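Local coordinates for hypothetical protein PH1897 (Pyrococcus horikoshii, PDB 1VDW) that probably hydrolyses fructose 1,6-bisphosphate to fructose 6-phosphate with the help of magnesium, as a homodimeric enzyme of the inositol monophosphatase superfamily, at residues Lys4-Ile9 with Leu61-Val66; Pro149-Tyr154 with Thr160-Lys165; Leu187-Asp192 with Glu246-Ser251. One frame throughout, in Å; residues are numbered along the deposited sequence.

In the fold
All three contacts are largely buried and apolar, and no hydrogen bond crosses any of them. Interaction 1 sits on the far side of the chain's centre, about 37 Å from interaction 2 and about 33 Å from interaction 3 between centres. It joins the N-terminal helix to the start of a strand in the large sheet. Interactions 2 and 3 are close neighbours, with centres about 7 Å apart. Their strands, 150-154 and 189-193, lie side by side in the smaller sheet, and each is covered by a helix. Interactions 1 and 2 each centre on an aromatic ring and reach the surface, at Leu-61 and Lys-165. Interaction 3 is aliphatic and buried.

Interaction 1 of 3, residues Lys4-Ile9 with Leu61-Val66; sequences KTWRKI and LGVNVV
Trp-6 and Ile-9, one helical turn apart, meet Leu-61 and Val-63 through purely apolar contacts. The indole presents its six-membered ring to the second segment. CG of Trp-6 stands anti to its carbonyl carbon (chi1 -72°), and from there the ring extends to Val-63. The touch is at the ring edge: CG1 of Val-63 lies near the indole plane, 3.9 Å from CH2 of Trp-6. The Thr-5 hydroxyl lies over one face of the indole, offset toward the rim at its five-membered ring. Leu-61 comes at the indole obliquely. Its CD1 is 4.0 Å from CZ3 of Trp-6, and the two side chains run past each other in opposite directions. Ile-9 and Leu-61 instead meet tip to tip. Their CD1 atoms are 3.3 Å apart, tighter than usual, but Ile-9 has two conformers, so the closeness is doubtful. Leu-61 thus uses one methyl for two neighbours.

Between Leu-61 and Val-63 the chain turns at Gly-62, which has a positive phi of 84° and ends helix 45-60 in a Schellman motif. The turn lets the side chains before and after it both face helix 3-20. Leu-61 is on the exposed side, while Trp-6, Ile-9 and Val-63 are buried. Phe-58 of helix 45-60 also packs on both Trp-6 and Ile-9, and Ile-112 and Tyr-113 of strand 110-118 also touch the indole. The N-terminal helix therefore lies beside helix 45-60 and over the large mixed sheet, as in the layered alpha-beta sandwich of the inositol monophosphatase superfamily.

Interaction 2 of 3, residues Pro149-Tyr154 with Thr160-Lys165; sequences PSISFY and TKIIDK
Phe-153 and Ile-162 form the tight part of this contact. CG2 of Ile-162 stands over the centre of the phenyl ring, 4.1 Å from its centroid and 11° off the normal, in a CH-pi contact. CD1 of the same isoleucine reaches the ring at CE1 of Phe-153, 3.6 Å away. Ile-162 has two conformers; these contacts belong to one. The ring is carried toward the helix because CG of Phe-153 lies anti to the backbone N (chi1 -176°). Ile-151 crosses Ile-162 at about a right angle, with its CD1 3.9 Å from CG2 of Ile-162.

Strand 150-154 and helix 160-164 run antiparallel, at 175°, and are the first two elements of a beta-alpha-beta unit completed by strand 168-170. Ile-248 of helix 242-250 also packs on Ile-162.

CG of Pro-149 is also close, 3.4 Å from the backbone O of Lys-165. Ile-163 and the Lys-165 side chain pack more loosely. CG1 of Ile-163 is 4.2 Å from CE2 of Phe-153. Ile-163 is partly exposed and packs on Gly-157 of the second subunit. The exposed lysine leads away from the strand; in one conformer its NZ makes a long salt bridge to OD2 of Asp-164.

Interaction 3 of 3, residues Leu187-Asp192 with Glu246-Ser251; sequences LDAVVD and ETILRS
Ala-189 is the first residue of 187-192 to touch the helix. Its CB meets CD1 of Ile-248 at 4.0 Å. Val-190 points away, to the other face of the sheet, where it packs on Ile-175, Leu-179 and Leu-182 of helix 175-184. Val-191 faces the helix again and makes the larger contact. Its CG2 is 3.8 Å from CD1 of Ile-248 and 3.9 Å from CG2 of Ile-248, so it sits against both branches. The two side chains pass each other in opposite directions. CD1 of Ile-248 reaches both strand residues because CG1 is anti to the carbonyl carbon (chi1 -69°) and the chain is extended beyond it. An alanine at Ile-248 is likely to open a gap over Ala-189 and Val-191, since the atoms that touch them would be gone. Beyond Val-191, Asp-192 forms a salt bridge with Arg-194.

Near the C-terminal end of helix 242-250, OG of Ser-251 donates to O of Thr-247 at 2.8 Å, tilted 31° from the carbonyl plane. Strand 189-193 is thus covered by helix 175-184 on one face and helix 242-250 on the other, a three-layer alpha-beta-alpha sandwich around the smaller sheet.

Interaction 1 of 3, residues Lys4-Ile9 with Leu61-Val66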
ATOM      1  N   LYS A   4      14.787  28.358  -1.530  1.00 21.06           N
ATOM      2  CA  LYS A   4      15.933  27.703  -2.155  1.00 19.67           C
ATOM      3  C   LYS A   4      16.845  26.994  -1.152  1.00 19.22           C
ATOM      4  O   LYS A   4      17.284  25.866  -1.387  1.00 19.72           O
ATOM      5  CB  LYS A   4      16.751  28.722  -2.949  1.00 21.18           C
ATOM      6  CG  LYS A   4      17.946  28.117  -3.665  1.00 21.61           C
ATOM      7  CD  LYS A   4      18.727  29.164  -4.442  1.00 24.21           C
ATOM      8  CE  LYS A   4      19.906  28.534  -5.167  1.00 25.62           C
ATOM      9  NZ  LYS A   4      20.681  29.536  -5.948  1.00 27.40           N
ATOM     10  N   THR A   5      17.136  27.650  -0.035  1.00 18.56           N
ATOM     11  CA  THR A   5      17.998  27.051   0.974  1.00 18.85           C
ATOM     12  C   THR A   5      17.333  25.857   1.666  1.00 17.56           C
ATOM     13  O   THR A   5      18.006  24.910   2.066  1.00 16.96           O
ATOM     14  CB  THR A   5      18.433  28.095   2.031  1.00 20.07           C
ATOM     15  OG1 THR A   5      17.278  28.671   2.650  1.00 22.44           O
ATOM     16  CG2 THR A   5      19.252  29.198   1.370  1.00 21.11           C
ATOM     17  N   TRP A   6      16.011  25.898   1.806  1.00 16.90           N
ATOM     18  CA  TRP A   6      15.303  24.790   2.436  1.00 16.72           C
ATOM     19  C   TRP A   6      15.320  23.567   1.524  1.00 16.89           C
ATOM     20  O   TRP A   6      15.371  22.429   1.992  1.00 15.43           O
ATOM     21  CB  TRP A   6      13.864  25.187   2.769  1.00 17.30           C
ATOM     22  CG  TRP A   6      13.778  26.155   3.908  1.00 17.06           C
ATOM     23  CD1 TRP A   6      13.334  27.449   3.859  1.00 18.60           C
ATOM     24  CD2 TRP A   6      14.183  25.921   5.262  1.00 16.82           C
ATOM     25  NE1 TRP A   6      13.438  28.030   5.097  1.00 18.60           N
ATOM     26  CE2 TRP A   6      13.950  27.117   5.978  1.00 18.13           C
ATOM     27  CE3 TRP A   6      14.708  24.815   5.941  1.00 19.22           C
ATOM     28  CZ2 TRP A   6      14.240  27.240   7.343  1.00 18.95           C
ATOM     29  CZ3 TRP A   6      14.995  24.938   7.301  1.00 19.82           C
ATOM     30  CH2 TRP A   6      14.755  26.143   7.985  1.00 21.03           C
ATOM     31  N   ARG A   7      15.288  23.800   0.217  1.00 16.35           N
ATOM     32  CA  ARG A   7      15.314  22.695  -0.727  1.00 16.17           C
ATOM     33  C   ARG A   7      16.666  21.982  -0.651  1.00 17.38           C
ATOM     34  O   ARG A   7      16.751  20.768  -0.837  1.00 17.16           O
ATOM     35  CB  ARG A   7      15.021  23.209  -2.141  1.00 17.31           C
ATOM     36  CG  ARG A   7      13.668  23.917  -2.238  1.00 18.72           C
ATOM     37  CD  ARG A   7      13.322  24.352  -3.651  1.00 20.12           C
ATOM     38  NE  ARG A   7      12.943  23.230  -4.508  1.00 21.96           N
ATOM     39  CZ  ARG A   7      12.540  23.362  -5.767  1.00 23.39           C
ATOM     40  NH1 ARG A   7      12.464  24.568  -6.318  1.00 25.17           N
ATOM     41  NH2 ARG A   7      12.203  22.292  -6.475  1.00 23.91           N
ATOM     42  N   LYS A   8      17.723  22.737  -0.357  1.00 16.97           N
ATOM     43  CA  LYS A   8      19.059  22.156  -0.222  1.00 15.82           C
ATOM     44  C   LYS A   8      19.057  21.240   1.003  1.00 16.20           C
ATOM     45  O   LYS A   8      19.648  20.160   1.000  1.00 15.34           O
ATOM     46  CB  LYS A   8      20.103  23.272  -0.056  1.00 16.17           C
ATOM     47  CG  LYS A   8      21.559  22.811   0.060  1.00 17.41           C
ATOM     48  CD  LYS A   8      21.967  22.494   1.494  1.00 17.65           C
ATOM     49  CE  LYS A   8      23.453  22.149   1.581  1.00 18.62           C
ATOM     50  NZ  LYS A   8      23.883  21.842   2.975  1.00 19.67           N
ATOM     51  N   ILE A   9      18.377  21.679   2.055  1.00 15.98           N
ATOM     52  CA  ILE A   9      18.284  20.889   3.273  1.00 15.87           C
ATOM     53  C   ILE A   9      17.528  19.585   3.002  1.00 14.60           C
ATOM     54  O   ILE A   9      17.876  18.535   3.544  1.00 14.95           O
ATOM     55  CB  ILE A   9      17.582  21.694   4.388  1.00 17.09           C
ATOM     56  CG1 ILE A   9      18.449  22.904   4.753  0.50 18.70           C
ATOM     57  CG2 ILE A   9      17.339  20.812   5.605  0.50 18.26           C
ATOM     58  CD1 ILE A   9      17.865  23.788   5.821  0.50 18.95           C
ATOM     59  N   LEU A  61      20.111  24.134  13.192  1.00 21.54           N
ATOM     60  CA  LEU A  61      19.882  25.304  12.351  1.00 20.61           C
ATOM     61  C   LEU A  61      19.317  26.447  13.181  1.00 20.53           C
ATOM     62  O   LEU A  61      19.243  27.586  12.718  1.00 21.56           O
ATOM     63  CB  LEU A  61      18.913  24.974  11.216  1.00 20.59           C
ATOM     64  CG  LEU A  61      19.483  24.154  10.059  1.00 21.36           C
ATOM     65  CD1 LEU A  61      18.352  23.740   9.134  1.00 22.30           C
ATOM     66  CD2 LEU A  61      20.523  24.975   9.307  1.00 21.84           C
ATOM     67  N   GLY A  62      18.907  26.129  14.404  1.00 20.01           N
ATOM     68  CA  GLY A  62      18.365  27.135  15.299  1.00 20.24           C
ATOM     69  C   GLY A  62      16.892  27.456  15.126  1.00 19.97           C
ATOM     70  O   GLY A  62      16.420  28.469  15.638  1.00 20.54           O
ATOM     71  N   VAL A  63      16.156  26.606  14.418  1.00 18.60           N
ATOM     72  CA  VAL A  63      14.731  26.848  14.212  1.00 18.19           C
ATOM     73  C   VAL A  63      13.895  26.082  15.234  1.00 16.28           C
ATOM     74  O   VAL A  63      14.406  25.196  15.923  1.00 17.87           O
ATOM     75  CB  VAL A  63      14.286  26.429  12.786  1.00 17.65           C
ATOM     76  CG1 VAL A  63      15.114  27.169  11.748  1.00 18.76           C
ATOM     77  CG2 VAL A  63      14.431  24.918  12.607  1.00 18.34           C
ATOM     78  N   ASN A  64      12.617  26.436  15.344  1.00 16.76           N
ATOM     79  CA  ASN A  64      11.727  25.744  16.269  1.00 16.82           C
ATOM     80  C   ASN A  64      11.379  24.417  15.610  1.00 16.63           C
ATOM     81  O   ASN A  64      11.271  24.339  14.386  1.00 16.39           O
ATOM     82  CB  ASN A  64      10.446  26.549  16.512  1.00 17.66           C
ATOM     83  CG  ASN A  64      10.723  27.964  16.980  1.00 20.28           C
ATOM     84  OD1 ASN A  64      11.580  28.192  17.836  1.00 20.94           O
ATOM     85  ND2 ASN A  64       9.991  28.922  16.425  1.00 21.36           N
ATOM     86  N   VAL A  65      11.210  23.373  16.412  1.00 16.87           N
ATOM     87  CA  VAL A  65      10.897  22.062  15.867  1.00 16.88           C
ATOM     88  C   VAL A  65       9.729  21.400  16.571  1.00 18.11           C
ATOM     89  O   VAL A  65       9.631  21.420  17.799  1.00 19.76           O
ATOM     90  CB  VAL A  65      12.110  21.115  15.966  1.00 17.75           C
ATOM     91  CG1 VAL A  65      11.805  19.802  15.259  1.00 18.03           C
ATOM     92  CG2 VAL A  65      13.334  21.776  15.361  1.00 17.38           C
ATOM     93  N   VAL A  66       8.841  20.811  15.781  1.00 17.05           N
ATOM     94  CA  VAL A  66       7.687  20.109  16.315  1.00 15.93           C
ATOM     95  C   VAL A  66       7.696  18.700  15.737  1.00 15.88           C
ATOM     96  O   VAL A  66       7.647  18.518  14.521  1.00 16.17           O
ATOM     97  CB  VAL A  66       6.360  20.800  15.928  1.00 15.69           C
ATOM     98  CG1 VAL A  66       5.186  20.065  16.563  1.00 17.09           C
ATOM     99  CG2 VAL A  66       6.378  22.253  16.381  1.00 18.47           C
TER

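Interaction 2 of 3, residues Pro149-Tyr154 with Thr160-Lys165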
ATOM      1  N   PRO A 149     -14.886   7.541  -7.562  1.00 14.34           N
ATOM      2  CA  PRO A 149     -13.629   7.779  -6.847  1.00 12.86           C
ATOM      3  C   PRO A 149     -12.871   6.641  -6.181  1.00 12.23           C
ATOM      4  O   PRO A 149     -13.433   5.630  -5.771  1.00 11.94           O
ATOM      5  CB  PRO A 149     -14.008   8.872  -5.849  1.00 14.06           C
ATOM      6  CG  PRO A 149     -15.438   8.571  -5.552  1.00 15.19           C
ATOM      7  CD  PRO A 149     -16.001   8.260  -6.917  1.00 14.55           C
ATOM      8  N   SER A 150     -11.560   6.846  -6.106  1.00 11.38           N
ATOM      9  CA  SER A 150     -10.634   5.923  -5.460  1.00 10.29           C
ATOM     10  C   SER A 150     -10.122   6.750  -4.293  1.00  9.25           C
ATOM     11  O   SER A 150      -9.615   7.854  -4.492  1.00 10.15           O
ATOM     12  CB  SER A 150      -9.478   5.561  -6.390  1.00 11.48           C
ATOM     13  OG  SER A 150      -9.947   4.861  -7.526  1.00 11.84           O
ATOM     14  N   ILE A 151     -10.246   6.228  -3.079  1.00  9.21           N
ATOM     15  CA  ILE A 151      -9.829   6.997  -1.918  1.00  8.86           C
ATOM     16  C   ILE A 151      -9.030   6.222  -0.891  1.00  8.76           C
ATOM     17  O   ILE A 151      -9.031   4.995  -0.883  1.00  9.05           O
ATOM     18  CB  ILE A 151     -11.071   7.571  -1.167  1.00  8.21           C
ATOM     19  CG1 ILE A 151     -11.805   6.453  -0.409  1.00  9.75           C
ATOM     20  CG2 ILE A 151     -12.020   8.236  -2.166  1.00 10.08           C
ATOM     21  CD1 ILE A 151     -12.838   6.957   0.595  1.00 10.87           C
ATOM     22  N   SER A 152      -8.317   6.966  -0.050  1.00  8.64           N
ATOM     23  CA  SER A 152      -7.621   6.389   1.091  1.00  8.12           C
ATOM     24  C   SER A 152      -8.672   6.562   2.194  1.00  8.58           C
ATOM     25  O   SER A 152      -9.304   7.621   2.292  1.00  9.27           O
ATOM     26  CB  SER A 152      -6.347   7.171   1.408  1.00  8.32           C
ATOM     27  OG  SER A 152      -5.882   6.911   2.718  0.50  6.35           O
ATOM     28  N   PHE A 153      -8.860   5.533   3.011  1.00  8.37           N
ATOM     29  CA  PHE A 153      -9.887   5.579   4.044  1.00  8.74           C
ATOM     30  C   PHE A 153      -9.462   4.903   5.337  1.00  9.27           C
ATOM     31  O   PHE A 153      -9.044   3.743   5.332  1.00  9.95           O
ATOM     32  CB  PHE A 153     -11.163   4.923   3.481  1.00 10.85           C
ATOM     33  CG  PHE A 153     -12.361   4.969   4.403  1.00 11.86           C
ATOM     34  CD1 PHE A 153     -12.640   6.095   5.176  1.00 11.50           C
ATOM     35  CD2 PHE A 153     -13.253   3.900   4.433  1.00 15.01           C
ATOM     36  CE1 PHE A 153     -13.795   6.152   5.961  1.00 11.97           C
ATOM     37  CE2 PHE A 153     -14.407   3.952   5.215  1.00 14.96           C
ATOM     38  CZ  PHE A 153     -14.675   5.080   5.978  1.00 15.50           C
ATOM     39  N   TYR A 154      -9.571   5.653   6.434  1.00  8.96           N
ATOM     40  CA  TYR A 154      -9.246   5.177   7.779  1.00  8.93           C
ATOM     41  C   TYR A 154     -10.401   5.539   8.710  1.00  9.81           C
ATOM     42  O   TYR A 154     -10.802   6.703   8.786  1.00 10.55           O
ATOM     43  CB  TYR A 154      -8.003   5.869   8.346  1.00 10.09           C
ATOM     44  CG  TYR A 154      -6.683   5.584   7.669  1.00  8.28           C
ATOM     45  CD1 TYR A 154      -5.757   4.719   8.249  1.00  9.60           C
ATOM     46  CD2 TYR A 154      -6.325   6.246   6.503  1.00  8.62           C
ATOM     47  CE1 TYR A 154      -4.502   4.531   7.690  1.00  8.62           C
ATOM     48  CE2 TYR A 154      -5.071   6.062   5.934  1.00  8.79           C
ATOM     49  CZ  TYR A 154      -4.167   5.207   6.540  1.00  8.16           C
ATOM     50  OH  TYR A 154      -2.911   5.042   6.014  1.00  9.34           O
ATOM     51  N   THR A 160     -19.668   1.662   5.753  1.00 18.23           N
ATOM     52  CA  THR A 160     -20.540   1.214   4.675  1.00 18.07           C
ATOM     53  C   THR A 160     -20.999   2.337   3.744  1.00 17.93           C
ATOM     54  O   THR A 160     -20.898   2.219   2.522  1.00 18.32           O
ATOM     55  CB  THR A 160     -21.788   0.512   5.246  1.00 18.60           C
ATOM     56  OG1 THR A 160     -21.380  -0.569   6.095  1.00 20.21           O
ATOM     57  CG2 THR A 160     -22.658  -0.032   4.119  1.00 20.23           C
ATOM     58  N   LYS A 161     -21.505   3.423   4.320  1.00 17.35           N
ATOM     59  CA  LYS A 161     -21.997   4.535   3.519  1.00 17.47           C
ATOM     60  C   LYS A 161     -20.918   5.171   2.650  1.00 16.04           C
ATOM     61  O   LYS A 161     -21.166   5.491   1.490  1.00 17.39           O
ATOM     62  CB  LYS A 161     -22.651   5.589   4.417  1.00 18.51           C
ATOM     63  CG  LYS A 161     -23.942   5.113   5.076  1.00 20.66           C
ATOM     64  CD  LYS A 161     -24.550   6.198   5.948  1.00 23.56           C
ATOM     65  CE  LYS A 161     -25.822   5.713   6.622  1.00 26.19           C
ATOM     66  NZ  LYS A 161     -26.420   6.765   7.492  1.00 28.21           N
ATOM     67  N   ILE A 162     -19.723   5.358   3.200  1.00 15.47           N
ATOM     68  CA  ILE A 162     -18.636   5.939   2.419  1.00 15.66           C
ATOM     69  C   ILE A 162     -18.158   4.965   1.340  1.00 15.23           C
ATOM     70  O   ILE A 162     -17.936   5.359   0.197  1.00 15.85           O
ATOM     71  CB  ILE A 162     -17.446   6.346   3.335  1.00 15.03           C
ATOM     72  CG1 ILE A 162     -17.827   7.583   4.154  0.50 15.67           C
ATOM     73  CG2 ILE A 162     -16.203   6.626   2.496  0.50 15.53           C
ATOM     74  CD1 ILE A 162     -16.762   8.032   5.137  0.50 13.54           C
ATOM     75  N   ILE A 163     -18.016   3.695   1.699  1.00 15.41           N
ATOM     76  CA  ILE A 163     -17.559   2.695   0.741  1.00 16.55           C
ATOM     77  C   ILE A 163     -18.502   2.593  -0.458  1.00 16.78           C
ATOM     78  O   ILE A 163     -18.067   2.325  -1.576  1.00 16.46           O
ATOM     79  CB  ILE A 163     -17.401   1.317   1.420  1.00 16.51           C
ATOM     80  CG1 ILE A 163     -16.284   1.393   2.467  1.00 17.67           C
ATOM     81  CG2 ILE A 163     -17.076   0.246   0.383  1.00 17.59           C
ATOM     82  CD1 ILE A 163     -16.176   0.171   3.358  1.00 18.10           C
ATOM     83  N   ASP A 164     -19.789   2.821  -0.226  1.00 18.39           N
ATOM     84  CA  ASP A 164     -20.778   2.759  -1.299  1.00 19.53           C
ATOM     85  C   ASP A 164     -20.531   3.826  -2.363  1.00 18.98           C
ATOM     86  O   ASP A 164     -20.855   3.637  -3.534  1.00 20.55           O
ATOM     87  CB  ASP A 164     -22.184   2.943  -0.724  1.00 22.74           C
ATOM     88  CG  ASP A 164     -23.224   3.197  -1.800  1.00 25.41           C
ATOM     89  OD1 ASP A 164     -23.493   2.280  -2.604  1.00 28.17           O
ATOM     90  OD2 ASP A 164     -23.770   4.322  -1.843  1.00 28.64           O
ATOM     91  N   LYS A 165     -19.941   4.941  -1.947  1.00 17.77           N
ATOM     92  CA  LYS A 165     -19.673   6.061  -2.844  1.00 17.45           C
ATOM     93  C   LYS A 165     -18.383   5.941  -3.646  1.00 16.44           C
ATOM     94  O   LYS A 165     -18.122   6.769  -4.518  1.00 17.37           O
ATOM     95  CB  LYS A 165     -19.606   7.362  -2.042  1.00 19.22           C
ATOM     96  CG  LYS A 165     -20.749   7.576  -1.068  1.00 20.65           C
ATOM     97  CD  LYS A 165     -22.068   7.756  -1.792  1.00 21.22           C
ATOM     98  CE  LYS A 165     -23.208   7.973  -0.808  1.00 22.38           C
ATOM     99  NZ  LYS A 165     -24.514   8.175  -1.496  0.50 23.53           N
TER

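Interaction 3 of 3, residues Leu187-Asp192 with Glu246-Ser251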
ATOM      1  N   LEU A 187      -5.192   9.412  -6.399  1.00  9.22           N
ATOM      2  CA  LEU A 187      -6.374   9.187  -5.565  1.00  9.06           C
ATOM      3  C   LEU A 187      -7.256  10.424  -5.685  1.00  9.78           C
ATOM      4  O   LEU A 187      -6.771  11.506  -6.026  1.00 10.69           O
ATOM      5  CB  LEU A 187      -5.993   9.003  -4.090  1.00 10.15           C
ATOM      6  CG  LEU A 187      -5.232   7.739  -3.694  1.00  9.12           C
ATOM      7  CD1 LEU A 187      -4.808   7.851  -2.229  1.00 10.71           C
ATOM      8  CD2 LEU A 187      -6.099   6.511  -3.924  1.00 10.73           C
ATOM      9  N   ASP A 188      -8.546  10.265  -5.398  1.00 10.39           N
ATOM     10  CA  ASP A 188      -9.488  11.381  -5.458  1.00 10.68           C
ATOM     11  C   ASP A 188      -9.721  11.992  -4.081  1.00 10.35           C
ATOM     12  O   ASP A 188     -10.112  13.152  -3.971  1.00 10.96           O
ATOM     13  CB  ASP A 188     -10.820  10.915  -6.038  1.00 11.59           C
ATOM     14  CG  ASP A 188     -10.676  10.367  -7.438  1.00 11.87           C
ATOM     15  OD1 ASP A 188     -10.438  11.162  -8.373  1.00 13.52           O
ATOM     16  OD2 ASP A 188     -10.790   9.136  -7.595  1.00 12.80           O
ATOM     17  N   ALA A 189      -9.490  11.211  -3.029  1.00  9.99           N
ATOM     18  CA  ALA A 189      -9.677  11.707  -1.670  1.00  9.95           C
ATOM     19  C   ALA A 189      -8.900  10.883  -0.650  1.00  9.67           C
ATOM     20  O   ALA A 189      -8.510   9.742  -0.914  1.00  9.25           O
ATOM     21  CB  ALA A 189     -11.171  11.702  -1.306  1.00 12.01           C
ATOM     22  N   VAL A 190      -8.671  11.493   0.507  1.00  9.39           N
ATOM     23  CA  VAL A 190      -7.993  10.871   1.639  1.00  9.78           C
ATOM     24  C   VAL A 190      -8.887  11.201   2.824  1.00  9.57           C
ATOM     25  O   VAL A 190      -9.125  12.372   3.137  1.00 10.42           O
ATOM     26  CB  VAL A 190      -6.588  11.454   1.874  1.00  9.10           C
ATOM     27  CG1 VAL A 190      -5.978  10.848   3.133  1.00 11.48           C
ATOM     28  CG2 VAL A 190      -5.702  11.159   0.674  1.00 10.82           C
ATOM     29  N   VAL A 191      -9.380  10.159   3.476  1.00  9.18           N
ATOM     30  CA  VAL A 191     -10.298  10.311   4.592  1.00  9.86           C
ATOM     31  C   VAL A 191      -9.787   9.572   5.814  1.00  8.74           C
ATOM     32  O   VAL A 191      -9.616   8.355   5.779  1.00 10.80           O
ATOM     33  CB  VAL A 191     -11.681   9.740   4.216  1.00 10.28           C
ATOM     34  CG1 VAL A 191     -12.665   9.927   5.367  1.00 12.50           C
ATOM     35  CG2 VAL A 191     -12.188  10.406   2.953  1.00 11.60           C
ATOM     36  N   ASP A 192      -9.518  10.305   6.889  1.00  9.88           N
ATOM     37  CA  ASP A 192      -9.059   9.683   8.125  1.00 10.69           C
ATOM     38  C   ASP A 192      -9.857  10.304   9.254  1.00 10.40           C
ATOM     39  O   ASP A 192      -9.652  11.471   9.611  1.00 12.16           O
ATOM     40  CB  ASP A 192      -7.566   9.926   8.352  1.00 11.31           C
ATOM     41  CG  ASP A 192      -7.003   9.086   9.492  1.00 12.87           C
ATOM     42  OD1 ASP A 192      -7.719   8.876  10.499  1.00 13.11           O
ATOM     43  OD2 ASP A 192      -5.840   8.647   9.383  1.00 13.61           O
ATOM     44  N   GLU A 246     -18.174  16.918   0.317  1.00 17.53           N
ATOM     45  CA  GLU A 246     -19.430  17.085   1.035  1.00 18.51           C
ATOM     46  C   GLU A 246     -20.198  15.770   1.131  1.00 18.50           C
ATOM     47  O   GLU A 246     -20.831  15.487   2.149  1.00 18.82           O
ATOM     48  CB  GLU A 246     -20.282  18.169   0.367  1.00 20.04           C
ATOM     49  CG  GLU A 246     -19.771  19.572   0.664  1.00 22.48           C
ATOM     50  CD  GLU A 246     -20.621  20.658   0.045  1.00 24.48           C
ATOM     51  OE1 GLU A 246     -21.864  20.540   0.091  1.00 26.20           O
ATOM     52  OE2 GLU A 246     -20.044  21.637  -0.474  1.00 26.31           O
ATOM     53  N   THR A 247     -20.134  14.962   0.077  1.00 18.61           N
ATOM     54  CA  THR A 247     -20.810  13.670   0.085  1.00 19.35           C
ATOM     55  C   THR A 247     -20.183  12.776   1.150  1.00 18.39           C
ATOM     56  O   THR A 247     -20.880  12.046   1.852  1.00 17.97           O
ATOM     57  CB  THR A 247     -20.707  12.976  -1.284  1.00 20.99           C
ATOM     58  OG1 THR A 247     -21.453  13.724  -2.251  1.00 22.95           O
ATOM     59  CG2 THR A 247     -21.250  11.552  -1.210  1.00 23.24           C
ATOM     60  N   ILE A 248     -18.860  12.838   1.271  1.00 16.27           N
ATOM     61  CA  ILE A 248     -18.166  12.038   2.270  1.00 16.16           C
ATOM     62  C   ILE A 248     -18.605  12.471   3.668  1.00 16.04           C
ATOM     63  O   ILE A 248     -18.899  11.635   4.518  1.00 16.09           O
ATOM     64  CB  ILE A 248     -16.630  12.184   2.133  1.00 15.75           C
ATOM     65  CG1 ILE A 248     -16.168  11.510   0.837  1.00 16.23           C
ATOM     66  CG2 ILE A 248     -15.930  11.566   3.341  1.00 15.51           C
ATOM     67  CD1 ILE A 248     -14.715  11.765   0.486  1.00 17.28           C
ATOM     68  N   LEU A 249     -18.657  13.778   3.903  1.00 17.27           N
ATOM     69  CA  LEU A 249     -19.073  14.283   5.207  1.00 18.87           C
ATOM     70  C   LEU A 249     -20.486  13.816   5.552  1.00 19.21           C
ATOM     71  O   LEU A 249     -20.759  13.428   6.689  1.00 19.80           O
ATOM     72  CB  LEU A 249     -19.006  15.812   5.233  1.00 19.61           C
ATOM     73  CG  LEU A 249     -17.599  16.421   5.204  1.00 20.85           C
ATOM     74  CD1 LEU A 249     -17.700  17.937   5.115  1.00 21.95           C
ATOM     75  CD2 LEU A 249     -16.830  16.001   6.449  1.00 22.49           C
ATOM     76  N   ARG A 250     -21.378  13.842   4.567  1.00 20.40           N
ATOM     77  CA  ARG A 250     -22.757  13.413   4.786  1.00 21.49           C
ATOM     78  C   ARG A 250     -22.861  11.911   5.026  1.00 21.05           C
ATOM     79  O   ARG A 250     -23.844  11.431   5.593  1.00 22.05           O
ATOM     80  CB  ARG A 250     -23.639  13.780   3.586  1.00 23.72           C
ATOM     81  CG  ARG A 250     -23.913  15.264   3.423  1.00 27.36           C
ATOM     82  CD  ARG A 250     -25.119  15.528   2.518  1.00 28.45           C
ATOM     83  NE  ARG A 250     -24.988  14.919   1.197  0.50 29.07           N
ATOM     84  CZ  ARG A 250     -24.182  15.367   0.240  0.50 28.74           C
ATOM     85  NH1 ARG A 250     -23.426  16.436   0.451  0.50 29.68           N
ATOM     86  NH2 ARG A 250     -24.134  14.747  -0.930  0.50 29.08           N
ATOM     87  N   SER A 251     -21.840  11.171   4.603  1.00 20.05           N
ATOM     88  CA  SER A 251     -21.843   9.721   4.746  1.00 19.98           C
ATOM     89  C   SER A 251     -21.082   9.186   5.950  1.00 20.65           C
ATOM     90  O   SER A 251     -20.999   7.970   6.140  1.00 21.19           O
ATOM     91  CB  SER A 251     -21.279   9.082   3.478  1.00 19.66           C
ATOM     92  OG  SER A 251     -22.007   9.491   2.334  1.00 21.15           O
TER